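Local coordinates for bacteriorhodopsin (Nanosalina sp., PDB 6EYU), which pumps protons inward across the membrane, driven by light absorbed by the retinal bound within its bundle of helices, at residues L57-T60 and N61-N64; E154-D157 and G158-R161; A167-I170 and G171-L175; I195-P198 and T199-S202. All coordinates share one frame; numbering follows the deposited sequence.

Contact 1 (L57-T60 and N61-N64); sequences LMYT and NFLN. With MUN ([(2~{S})-2,3-bis(oxidanyl)propyl] (~{E})-undec-2-enoate), chain U.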
loop_
_atom_site.group_PDB
_atom_site.type_symbol
_atom_site.label_atom_id
_atom_site.label_comp_id
_atom_site.label_asym_id
_atom_site.label_seq_id
_atom_site.Cartn_x
_atom_site.Cartn_y
_atom_site.Cartn_z
ATOM N N LEU A 57 -7.349 -15.840 2.614
ATOM C CA LEU A 57 -7.809 -15.046 3.746
ATOM C C LEU A 57 -9.035 -14.225 3.367
ATOM O O LEU A 57 -10.069 -14.294 4.031
ATOM C CB LEU A 57 -6.692 -14.125 4.238
ATOM C CG LEU A 57 -5.701 -14.791 5.194
ATOM C CD1 LEU A 57 -4.607 -13.818 5.607
ATOM C CD2 LEU A 57 -6.428 -15.338 6.412
ATOM N N MET A 58 -8.937 -13.494 2.261
ATOM C CA MET A 58 -9.982 -12.554 1.877
ATOM C C MET A 58 -11.300 -13.285 1.643
ATOM O O MET A 58 -12.375 -12.727 1.869
ATOM C CB MET A 58 -9.577 -11.790 0.614
ATOM C CG MET A 58 -8.475 -10.765 0.836
ATOM S SD MET A 58 -8.561 -9.983 2.458
ATOM C CE MET A 58 -10.143 -9.152 2.352
ATOM N N TYR A 59 -11.213 -14.565 1.295
ATOM C CA TYR A 59 -12.396 -15.335 0.922
ATOM C C TYR A 59 -13.125 -15.870 2.152
ATOM O O TYR A 59 -14.271 -16.307 2.059
ATOM C CB TYR A 59 -12.014 -16.494 0.000
ATOM C CG TYR A 59 -12.177 -16.185 -1.472
ATOM C CD1 TYR A 59 -11.451 -15.162 -2.068
ATOM C CD2 TYR A 59 -13.029 -16.936 -2.271
ATOM C CE1 TYR A 59 -11.549 -14.914 -3.425
ATOM C CE2 TYR A 59 -13.130 -16.699 -3.629
ATOM C CZ TYR A 59 -12.385 -15.689 -4.201
ATOM O OH TYR A 59 -12.508 -15.426 -5.546
ATOM N N THR A 60 -12.468 -15.809 3.306
ATOM C CA THR A 60 -13.115 -16.161 4.566
ATOM C C THR A 60 -14.242 -15.183 4.881
ATOM O O THR A 60 -15.041 -15.414 5.789
ATOM C CB THR A 60 -12.116 -16.159 5.738
ATOM O OG1 THR A 60 -11.485 -14.876 5.835
ATOM C CG2 THR A 60 -11.055 -17.232 5.540
ATOM N N ASN A 61 -14.324 -14.107 4.104
ATOM C CA ASN A 61 -15.349 -13.092 4.314
ATOM C C ASN A 61 -16.652 -13.471 3.615
ATOM O O ASN A 61 -17.680 -12.825 3.814
ATOM C CB ASN A 61 -14.866 -11.732 3.808
ATOM C CG ASN A 61 -13.858 -11.088 4.740
ATOM O OD1 ASN A 61 -14.183 -10.725 5.870
ATOM N ND2 ASN A 61 -12.637 -10.899 4.250
ATOM N N PHE A 62 -16.624 -14.569 2.865
ATOM C CA PHE A 62 -17.852 -15.165 2.350
ATOM C C PHE A 62 -18.384 -16.235 3.300
ATOM O O PHE A 62 -19.581 -16.521 3.313
ATOM C CB PHE A 62 -17.615 -15.771 0.964
ATOM C CG PHE A 62 -17.167 -14.771 -0.065
ATOM C CD1 PHE A 62 -17.945 -13.663 -0.358
ATOM C CD2 PHE A 62 -15.989 -14.962 -0.766
ATOM C CE1 PHE A 62 -17.531 -12.739 -1.301
ATOM C CE2 PHE A 62 -15.569 -14.042 -1.709
ATOM C CZ PHE A 62 -16.342 -12.929 -1.976
ATOM N N LEU A 63 -17.503 -16.778 4.134
ATOM C CA LEU A 63 -17.899 -17.783 5.116
ATOM C C LEU A 63 -18.427 -17.124 6.386
ATOM O O LEU A 63 -19.040 -17.782 7.227
ATOM C CB LEU A 63 -16.716 -18.689 5.461
ATOM C CG LEU A 63 -16.091 -19.446 4.288
ATOM C CD1 LEU A 63 -15.122 -20.502 4.795
ATOM C CD2 LEU A 63 -17.170 -20.076 3.420
ATOM N N ASN A 64 -18.055 -15.864 6.585
ATOM C CA ASN A 64 -18.433 -15.133 7.790
ATOM C C ASN A 64 -18.627 -13.659 7.468
ATOM O O ASN A 64 -17.663 -12.944 7.192
ATOM C CB ASN A 64 -17.352 -15.282 8.862
ATOM C CG ASN A 64 -17.301 -16.676 9.451
ATOM O OD1 ASN A 64 -16.363 -17.432 9.201
ATOM N ND2 ASN A 64 -18.260 -16.989 10.314
HETATM C CAN MUN U . -6.550 -24.612 6.367
HETATM C CAM MUN U . -7.349 -23.348 6.691
HETATM C CAK MUN U . -8.724 -23.740 7.236
HETATM C CAH MUN U . -9.708 -23.892 6.073
HETATM C CAF MUN U . -10.801 -22.825 6.179
HETATM C CAC MUN U . -11.723 -22.944 7.412
HETATM C CAA MUN U . -12.880 -21.922 7.489
HETATM O OAD MUN U . -12.757 -20.816 6.966
HETATM O OAB MUN U . -13.809 -22.193 8.446
HETATM C CAE MUN U . -14.141 -20.976 9.122
HETATM C CAG MUN U . -15.656 -20.762 9.086
HETATM O OAJ MUN U . -16.282 -21.885 8.461
HETATM C CAI MUN U . -16.182 -20.612 10.514
HETATM O OAL MUN U . -17.607 -20.735 10.514
#

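Contact 2 (E154-D157 and G158-R161); sequences ESSD and GLAR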
loop_
_atom_site.group_PDB
_atom_site.type_symbol
_atom_site.label_atom_id
_atom_site.label_comp_id
_atom_site.label_asym_id
_atom_site.label_seq_id
_atom_site.Cartn_x
_atom_site.Cartn_y
_atom_site.Cartn_z
ATOM N N GLU A 154 15.289 -11.800 -24.596
ATOM C CA GLU A 154 16.680 -11.470 -24.309
ATOM C C GLU A 154 17.407 -12.675 -23.722
ATOM O O GLU A 154 18.637 -12.735 -23.735
ATOM C CB GLU A 154 16.755 -10.295 -23.333
ATOM C CG GLU A 154 17.553 -9.111 -23.852
ATOM C CD GLU A 154 17.294 -7.843 -23.063
ATOM O OE1 GLU A 154 17.117 -7.935 -21.829
ATOM O OE2 GLU A 154 17.282 -6.754 -23.673
ATOM N N SER A 155 16.647 -13.579 -23.114
ATOM C CA SER A 155 17.228 -14.668 -22.339
ATOM C C SER A 155 17.415 -15.909 -23.203
ATOM O O SER A 155 17.231 -15.866 -24.419
ATOM C CB SER A 155 16.338 -15.004 -21.141
ATOM O OG SER A 155 15.022 -14.516 -21.330
ATOM N N SER A 156 17.650 -17.038 -22.544
ATOM C CA SER A 156 17.735 -18.324 -23.224
ATOM C C SER A 156 16.384 -18.713 -23.811
ATOM O O SER A 156 15.339 -18.264 -23.338
ATOM C CB SER A 156 18.207 -19.404 -22.250
ATOM O OG SER A 156 17.145 -19.835 -21.416
ATOM N N ASP A 157 16.407 -19.652 -24.750
ATOM C CA ASP A 157 15.198 -20.062 -25.453
ATOM C C ASP A 157 14.215 -20.729 -24.498
ATOM O O ASP A 157 13.007 -20.508 -24.583
ATOM C CB ASP A 157 15.549 -21.018 -26.594
ATOM C CG ASP A 157 16.218 -20.314 -27.759
ATOM O OD1 ASP A 157 16.456 -19.093 -27.659
ATOM O OD2 ASP A 157 16.515 -20.986 -28.769
ATOM N N GLY A 158 14.742 -21.508 -23.559
ATOM C CA GLY A 158 13.914 -22.158 -22.550
ATOM C C GLY A 158 13.178 -21.155 -21.684
ATOM O O GLY A 158 11.977 -21.285 -21.450
ATOM N N LEU A 159 13.899 -20.135 -21.227
ATOM C CA LEU A 159 13.316 -19.100 -20.382
ATOM C C LEU A 159 12.308 -18.268 -21.170
ATOM O O LEU A 159 11.255 -17.898 -20.652
ATOM C CB LEU A 159 14.416 -18.190 -19.828
ATOM C CG LEU A 159 14.642 -18.225 -18.313
ATOM C CD1 LEU A 159 13.879 -19.369 -17.663
ATOM C CD2 LEU A 159 16.127 -18.325 -18.005
ATOM N N ALA A 160 12.667 -17.923 -22.403
ATOM C CA ALA A 160 11.798 -17.124 -23.259
ATOM C C ALA A 160 10.493 -17.863 -23.536
ATOM O O ALA A 160 9.414 -17.269 -23.508
ATOM C CB ALA A 160 12.504 -16.792 -24.565
ATOM N N ARG A 161 10.596 -19.164 -23.790
ATOM C CA ARG A 161 9.420 -19.993 -24.023
ATOM C C ARG A 161 8.561 -20.073 -22.765
ATOM O O ARG A 161 7.340 -19.934 -22.827
ATOM C CB ARG A 161 9.838 -21.401 -24.456
ATOM C CG ARG A 161 9.239 -21.841 -25.783
ATOM C CD ARG A 161 9.341 -23.346 -25.970
ATOM N NE ARG A 161 10.551 -23.896 -25.367
ATOM C CZ ARG A 161 11.766 -23.779 -25.891
ATOM N NH1 ARG A 161 11.942 -23.107 -27.020
ATOM N NH2 ARG A 161 12.813 -24.301 -25.265
#

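Contact 3 (A167-I170 and G171-L175); sequences AGYI and GIFFL. With RET (retinal), chain D.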
loop_
_atom_site.group_PDB
_atom_site.type_symbol
_atom_site.label_atom_id
_atom_site.label_comp_id
_atom_site.label_asym_id
_atom_site.label_seq_id
_atom_site.Cartn_x
_atom_site.Cartn_y
_atom_site.Cartn_z
ATOM N N ALA A 167 2.609 -16.028 -19.972
ATOM C CA ALA A 167 1.993 -14.766 -20.359
ATOM C C ALA A 167 0.678 -15.015 -21.090
ATOM O O ALA A 167 -0.325 -14.354 -20.824
ATOM C CB ALA A 167 2.942 -13.964 -21.236
ATOM N N GLY A 168 0.669 -16.024 -21.955
ATOM C CA GLY A 168 -0.558 -16.459 -22.612
ATOM C C GLY A 168 -1.586 -16.964 -21.617
ATOM O O GLY A 168 -2.717 -16.481 -21.580
ATOM N N TYR A 169 -1.224 -18.017 -20.892
ATOM C CA TYR A 169 -2.053 -18.536 -19.812
ATOM C C TYR A 169 -2.748 -17.409 -19.051
ATOM O O TYR A 169 -3.974 -17.397 -18.931
ATOM C CB TYR A 169 -1.197 -19.370 -18.855
ATOM C CG TYR A 169 -1.989 -20.101 -17.795
ATOM C CD1 TYR A 169 -2.497 -21.370 -18.041
ATOM C CD2 TYR A 169 -2.015 -19.634 -16.488
ATOM C CE1 TYR A 169 -3.085 -22.113 -17.036
ATOM C CE2 TYR A 169 -2.629 -20.356 -15.482
ATOM C CZ TYR A 169 -3.171 -21.591 -15.764
ATOM O OH TYR A 169 -3.793 -22.309 -14.768
ATOM N N ILE A 170 -1.962 -16.491 -18.497
ATOM C CA ILE A 170 -2.478 -15.528 -17.528
ATOM C C ILE A 170 -3.250 -14.411 -18.224
ATOM O O ILE A 170 -4.294 -13.974 -17.740
ATOM C CB ILE A 170 -1.344 -14.907 -16.688
ATOM C CG1 ILE A 170 -1.634 -15.080 -15.195
ATOM C CG2 ILE A 170 -1.185 -13.431 -17.017
ATOM C CD1 ILE A 170 -1.617 -16.521 -14.734
ATOM N N GLY A 171 -2.794 -14.033 -19.413
ATOM C CA GLY A 171 -3.518 -13.078 -20.244
ATOM C C GLY A 171 -4.949 -13.513 -20.498
ATOM O O GLY A 171 -5.893 -12.793 -20.173
ATOM N N ILE A 172 -5.105 -14.683 -21.106
ATOM C CA ILE A 172 -6.426 -15.213 -21.424
ATOM C C ILE A 172 -7.321 -15.223 -20.188
ATOM O O ILE A 172 -8.476 -14.802 -20.246
ATOM C CB ILE A 172 -6.332 -16.645 -21.984
ATOM C CG1 ILE A 172 -6.212 -16.609 -23.510
ATOM C CG2 ILE A 172 -7.549 -17.458 -21.571
ATOM C CD1 ILE A 172 -4.784 -16.547 -24.006
ATOM N N PHE A 173 -6.783 -15.706 -19.074
ATOM C CA PHE A 173 -7.578 -15.902 -17.866
ATOM C C PHE A 173 -8.001 -14.562 -17.272
ATOM O O PHE A 173 -9.095 -14.435 -16.725
ATOM C CB PHE A 173 -6.789 -16.706 -16.830
ATOM C CG PHE A 173 -7.064 -18.182 -16.872
ATOM C CD1 PHE A 173 -8.294 -18.682 -16.476
ATOM C CD2 PHE A 173 -6.106 -19.066 -17.338
ATOM C CE1 PHE A 173 -8.563 -20.036 -16.547
ATOM C CE2 PHE A 173 -6.366 -20.422 -17.405
ATOM C CZ PHE A 173 -7.597 -20.907 -17.011
ATOM N N PHE A 174 -7.144 -13.555 -17.416
ATOM C CA PHE A 174 -7.410 -12.241 -16.839
ATOM C C PHE A 174 -8.600 -11.581 -17.528
ATOM O O PHE A 174 -9.339 -10.816 -16.908
ATOM C CB PHE A 174 -6.175 -11.346 -16.958
ATOM C CG PHE A 174 -5.284 -11.382 -15.748
ATOM C CD1 PHE A 174 -5.115 -12.555 -15.033
ATOM C CD2 PHE A 174 -4.652 -10.233 -15.300
ATOM C CE1 PHE A 174 -4.292 -12.596 -13.923
ATOM C CE2 PHE A 174 -3.828 -10.266 -14.191
ATOM C CZ PHE A 174 -3.646 -11.450 -13.503
ATOM N N LEU A 175 -8.839 -11.961 -18.779
ATOM C CA LEU A 175 -9.899 -11.350 -19.573
ATOM C C LEU A 175 -11.262 -11.919 -19.193
ATOM O O LEU A 175 -12.293 -11.289 -19.425
ATOM C CB LEU A 175 -9.641 -11.569 -21.063
ATOM C CG LEU A 175 -8.336 -10.969 -21.588
ATOM C CD1 LEU A 175 -7.954 -11.596 -22.921
ATOM C CD2 LEU A 175 -8.457 -9.458 -21.716
HETATM C C1 RET D . -12.684 -6.065 -12.532
HETATM C C2 RET D . -13.385 -4.706 -12.438
HETATM C C3 RET D . -13.982 -4.287 -13.781
HETATM C C4 RET D . -12.873 -4.054 -14.801
HETATM C C5 RET D . -11.842 -5.181 -14.747
HETATM C C6 RET D . -11.750 -6.106 -13.750
HETATM C C7 RET D . -10.749 -7.151 -13.841
HETATM C C8 RET D . -10.596 -8.062 -12.841
HETATM C C9 RET D . -9.523 -9.020 -12.915
HETATM C C10 RET D . -9.365 -9.994 -11.933
HETATM C C11 RET D . -8.398 -11.024 -11.952
HETATM C C12 RET D . -8.459 -11.770 -10.780
HETATM C C13 RET D . -7.560 -12.792 -10.405
HETATM C C14 RET D . -7.721 -13.459 -9.183
HETATM C C15 RET D . -6.857 -14.404 -8.640
HETATM C C16 RET D . -11.832 -6.295 -11.283
HETATM C C17 RET D . -13.717 -7.185 -12.678
HETATM C C18 RET D . -10.858 -5.294 -15.913
HETATM C C19 RET D . -8.571 -8.995 -14.112
HETATM C C20 RET D . -6.422 -13.190 -11.347
#

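Contact 4 (I195-P198 and T199-S202); sequences ILDP and TQTS. With MUN ([(2~{S})-2,3-bis(oxidanyl)propyl] (~{E})-undec-2-enoate), chain S.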
loop_
_atom_site.group_PDB
_atom_site.type_symbol
_atom_site.label_atom_id
_atom_site.label_comp_id
_atom_site.label_asym_id
_atom_site.label_seq_id
_atom_site.Cartn_x
_atom_site.Cartn_y
_atom_site.Cartn_z
ATOM N N ILE A 195 -27.092 -12.605 -16.224
ATOM C CA ILE A 195 -27.110 -13.952 -16.784
ATOM C C ILE A 195 -26.809 -14.996 -15.713
ATOM O O ILE A 195 -27.472 -16.030 -15.640
ATOM C CB ILE A 195 -26.084 -14.100 -17.924
ATOM C CG1 ILE A 195 -26.595 -13.410 -19.190
ATOM C CG2 ILE A 195 -25.813 -15.570 -18.203
ATOM C CD1 ILE A 195 -25.528 -13.202 -20.241
ATOM N N LEU A 196 -25.768 -14.750 -14.924
ATOM C CA LEU A 196 -25.473 -15.589 -13.767
ATOM C C LEU A 196 -26.262 -15.121 -12.549
ATOM O O LEU A 196 -26.371 -13.923 -12.291
ATOM C CB LEU A 196 -23.975 -15.562 -13.452
ATOM C CG LEU A 196 -23.026 -15.642 -14.650
ATOM C CD1 LEU A 196 -21.580 -15.646 -14.177
ATOM C CD2 LEU A 196 -23.320 -16.872 -15.492
ATOM N N ASP A 197 -26.741 -16.077 -11.759
ATOM C CA ASP A 197 -27.126 -15.809 -10.378
ATOM C C ASP A 197 -25.899 -15.789 -9.472
ATOM O O ASP A 197 -24.806 -16.169 -9.892
ATOM C CB ASP A 197 -28.114 -16.870 -9.890
ATOM C CG ASP A 197 -27.431 -18.163 -9.491
ATOM O OD1 ASP A 197 -26.205 -18.279 -9.702
ATOM O OD2 ASP A 197 -28.119 -19.064 -8.966
ATOM N N PRO A 198 -26.078 -15.334 -8.223
ATOM C CA PRO A 198 -24.945 -15.071 -7.344
ATOM C C PRO A 198 -24.071 -16.299 -7.110
ATOM O O PRO A 198 -22.848 -16.180 -7.027
ATOM C CB PRO A 198 -25.614 -14.630 -6.045
ATOM C CG PRO A 198 -26.875 -13.972 -6.489
ATOM C CD PRO A 198 -27.311 -14.687 -7.740
ATOM N N THR A 199 -24.693 -17.470 -7.020
ATOM C CA THR A 199 -23.962 -18.701 -6.740
ATOM C C THR A 199 -23.064 -19.071 -7.916
ATOM O O THR A 199 -21.903 -19.435 -7.732
ATOM C CB THR A 199 -24.921 -19.874 -6.461
ATOM O OG1 THR A 199 -25.837 -19.511 -5.421
ATOM C CG2 THR A 199 -24.143 -21.112 -6.044
ATOM N N GLN A 200 -23.618 -18.999 -9.121
ATOM C CA GLN A 200 -22.848 -19.240 -10.335
ATOM C C GLN A 200 -21.687 -18.256 -10.436
ATOM O O GLN A 200 -20.551 -18.648 -10.703
ATOM C CB GLN A 200 -23.746 -19.110 -11.567
ATOM C CG GLN A 200 -24.700 -20.276 -11.762
ATOM C CD GLN A 200 -25.817 -19.961 -12.736
ATOM O OE1 GLN A 200 -26.369 -18.860 -12.727
ATOM N NE2 GLN A 200 -26.208 -20.952 -13.529
ATOM N N THR A 201 -21.982 -16.978 -10.225
ATOM C CA THR A 201 -20.947 -15.955 -10.155
ATOM C C THR A 201 -19.867 -16.357 -9.158
ATOM O O THR A 201 -18.680 -16.371 -9.487
ATOM C CB THR A 201 -21.532 -14.596 -9.728
ATOM O OG1 THR A 201 -22.679 -14.290 -10.532
ATOM C CG2 THR A 201 -20.496 -13.494 -9.882
ATOM N N SER A 202 -20.293 -16.776 -7.971
ATOM C CA SER A 202 -19.364 -17.135 -6.908
ATOM C C SER A 202 -18.513 -18.334 -7.314
ATOM O O SER A 202 -17.286 -18.291 -7.218
ATOM C CB SER A 202 -20.126 -17.447 -5.618
ATOM O OG SER A 202 -19.268 -17.383 -4.492
HETATM C CAR MUN S . -12.267 -23.153 -16.679
HETATM C CAQ MUN S . -13.682 -23.683 -16.444
HETATM C CAP MUN S . -14.618 -22.518 -16.115
HETATM C CAO MUN S . -15.631 -22.977 -15.065
HETATM C CAN MUN S . -16.804 -21.997 -15.015
HETATM C CAM MUN S . -17.535 -22.162 -13.681
HETATM C CAK MUN S . -18.974 -22.617 -13.932
HETATM C CAH MUN S . -19.928 -21.479 -13.562
HETATM C CAF MUN S . -21.311 -21.729 -14.173
HETATM C CAC MUN S . -21.633 -20.935 -15.452
HETATM C CAA MUN S . -23.029 -21.102 -16.079
HETATM O OAD MUN S . -23.691 -22.117 -15.862
HETATM O OAB MUN S . -23.349 -20.180 -17.027
HETATM C CAE MUN S . -24.276 -20.757 -17.954
HETATM C CAG MUN S . -25.633 -20.061 -17.830
HETATM O OAJ MUN S . -25.664 -19.289 -16.626
HETATM C CAI MUN S . -25.845 -19.139 -19.032
HETATM O OAL MUN S . -27.164 -19.329 -19.551
#

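Contact 1 (L57-T60 and N61-N64)
Met58 O is held from the next turn of helix 42-63 by Asn61, whose amide nitrogen ND2 lies 3.0 Å from Met58 O with an N-H...O angle of 150°. ND2 approaches tilted from the carbonyl plane, and Met58 O sits somewhat off the plane of the Asn61 amide. Asn61 N also bonds to Met58 O, although its modelled place is less sure. The amide reaches back because CG of Asn61 stands anti to its own carbonyl carbon (chi1 -75°), which lays it alongside Met58; there Met58 CE touches Asn61 ND2 at 3.6 Å. At the other end of the amide, OD1 bonds to Ser66 OG and weakly to Gln124 NE2 of the second subunit. A valine in place of Asn61 would probably leave Met58 O without its side-chain donor and Ser66 OG without this partner, loosening the tie to the following loop. The helix is kinked here: Asn61 N and Phe62 N make no bond to the turn four residues back, and Phe62 N instead bonds to Tyr59 O at 3.0 Å, a span of three residues. The same step brings two rings together in a T-shaped pair. Phe62 presents its edge to the face of Tyr59, CE2 of Phe62 lying 3.9 Å above the centre of the Tyr59 ring, with the planes at 85°. Tyr59 OH bonds to Leu205 O of helix 198-230, while Phe62 also meets the ring of Trp73. Leu63 CD1 approaches OAD, the ester carbonyl oxygen of a bound monoacylglycerol, at 3.2 Å.

Contact 2 (E154-D157 and G158-R161)
Ser156 and Leu159 meet through the serine hydroxyl, which turns back over the first turn of helix 157-183: Leu159 N donates to Ser156 OG at 3.3 Å with an N-H...O angle of 164°. OG takes the position between its own backbone N and carbonyl carbon (chi1 79°), and this directs it at the amide three residues on. Leu159 CB packs against the same oxygen, 3.6 Å from Ser156 OG, while Ser155 CB touches Leu159 CB at 3.9 Å, so the leucine CB touches both serines. This is a helix N-cap, with Ser156 immediately before the first helical residue. Replacing Ser156 by an alanine would probably leave Leu159 N without its capping acceptor and fray the first turn. The helical bonds then begin at once: Ala160 N reaches Ser156 O at 2.9 Å, nearly in line with the carbonyl, and Arg161 N reaches Asp157 O, also at 2.9 Å. Arg161 instead bends at chi3 (-34°), laying its guanidinium over the Asp157 carbonyl, with Asp157 O 3.6 Å above one face of the group and displaced toward its rim. The Asp157 carboxylate is not engaged by it, for Asp157 OD2 and Arg161 NH1 remain 5.3 Å apart, so any attraction between the opposite charges is probably weak, without direct contact. Arg161 NH2 makes a long, weak ion pair with Glu230 on helix 198-230, and Gly158 N bonds to His231 NE2, joining the start of one helix to the C-terminal end of the chain.

Contact 3 (A167-I170 and G171-L175)
Phe173 divides one edge of its ring between two acceptors belonging to the same residue, Tyr169. Phe173 CD2 comes 3.1 Å from Tyr169 O, which lies near the plane of the phenyl ring, while the neighbouring CE2 of Phe173 stands 3.7 Å above the face of the Tyr169 ring, displaced toward its rim. The ring centroids are 5.0 Å apart and the planes meet at 57°, an inclined edge-to-face pair between residues one turn apart on helix 157-183. A chi1 of -173° swings the Tyr169 ring away from its own N and under this edge, and its OH bonds to Phe211 O of helix 198-230. The backbone beneath keeps its four-residue bonds: Phe173 N to Tyr169 O at 3.3 Å and Ile172 N to Gly168 O at 3.0 Å. Ile170 and Phe174 repeat the four-residue spacing and run side by side in the same direction, Ile170 CG1 meeting Phe174 CE1 at 3.9 Å. From there Phe174 reaches retinal, its CE1 lying 3.4 Å from the methyl carbon C20 of the polyene. Retinal and the isoleucine thus meet the same ring atom. Ring C-H groups carry a slight positive charge, so the edge of Phe173 facing a carbonyl oxygen and an aromatic face is probably favoured electrostatically, whereas the wall that Phe174 offers retinal is apolar and probably acts through van der Waals packing.

Contact 4 (I195-P198 and T199-S202)
A capping box opens helix 198-230, built by Asp197 at the N-cap and Gln200 three residues on. Gln200 N donates to Asp197 OD1 at 2.7 Å, with an N-H...O angle of 167°, and Asp197 N donates in return to Gln200 OE1 at 3.0 Å, in the plane of that carbonyl. The two side chains cross at about a right angle, with carboxylate and amide planes 68° apart. Asp197 CG lies between its own backbone N and carbonyl carbon (chi1 79°), which turns OD1 in over the first turn. Asp197 O is gripped twice by Thr201: Thr201 N comes nearly straight at 3.0 Å, while Thr201 OG1, 2.9 Å from Asp197 O, donates from above the carbonyl plane. Thr201 OG1 also bonds to Ser184 OG, past the end of helix 157-183. Just ahead of the cap, Leu196 packs its CB against Thr201 OG1 at 3.4 Å and sends CD2 toward a bound monoacylglycerol, whose OAJ lies 3.6 Å from Gln200 NE2. These reciprocal bonds make up the capping box found at helix N-termini, and proline is common at the first helical position; here they start the last transmembrane helix.

In the fold
From the N terminus the contacts run in series; none nests in or crosses another, and each spans a single unbroken stretch, so no long loop is closed. Contact 1 lies toward the end of helix 42-63, beside the second subunit. Contact 2 follows where the loop after helix 147-152 enters helix 157-183; the centres of contacts 1 and 2 are about 39 Å apart, on opposite sides of the chain's centre. Contact 3 sits farther along helix 157-183 and reaches retinal. Contact 4 begins the next helix, 198-230, and its nearest atoms come within about 6 Å of contact 1 without touching. Helix 198-230 also bonds to Tyr59 and Tyr169 and, weakly, pairs with Arg161, tying contacts 1 to 3 together.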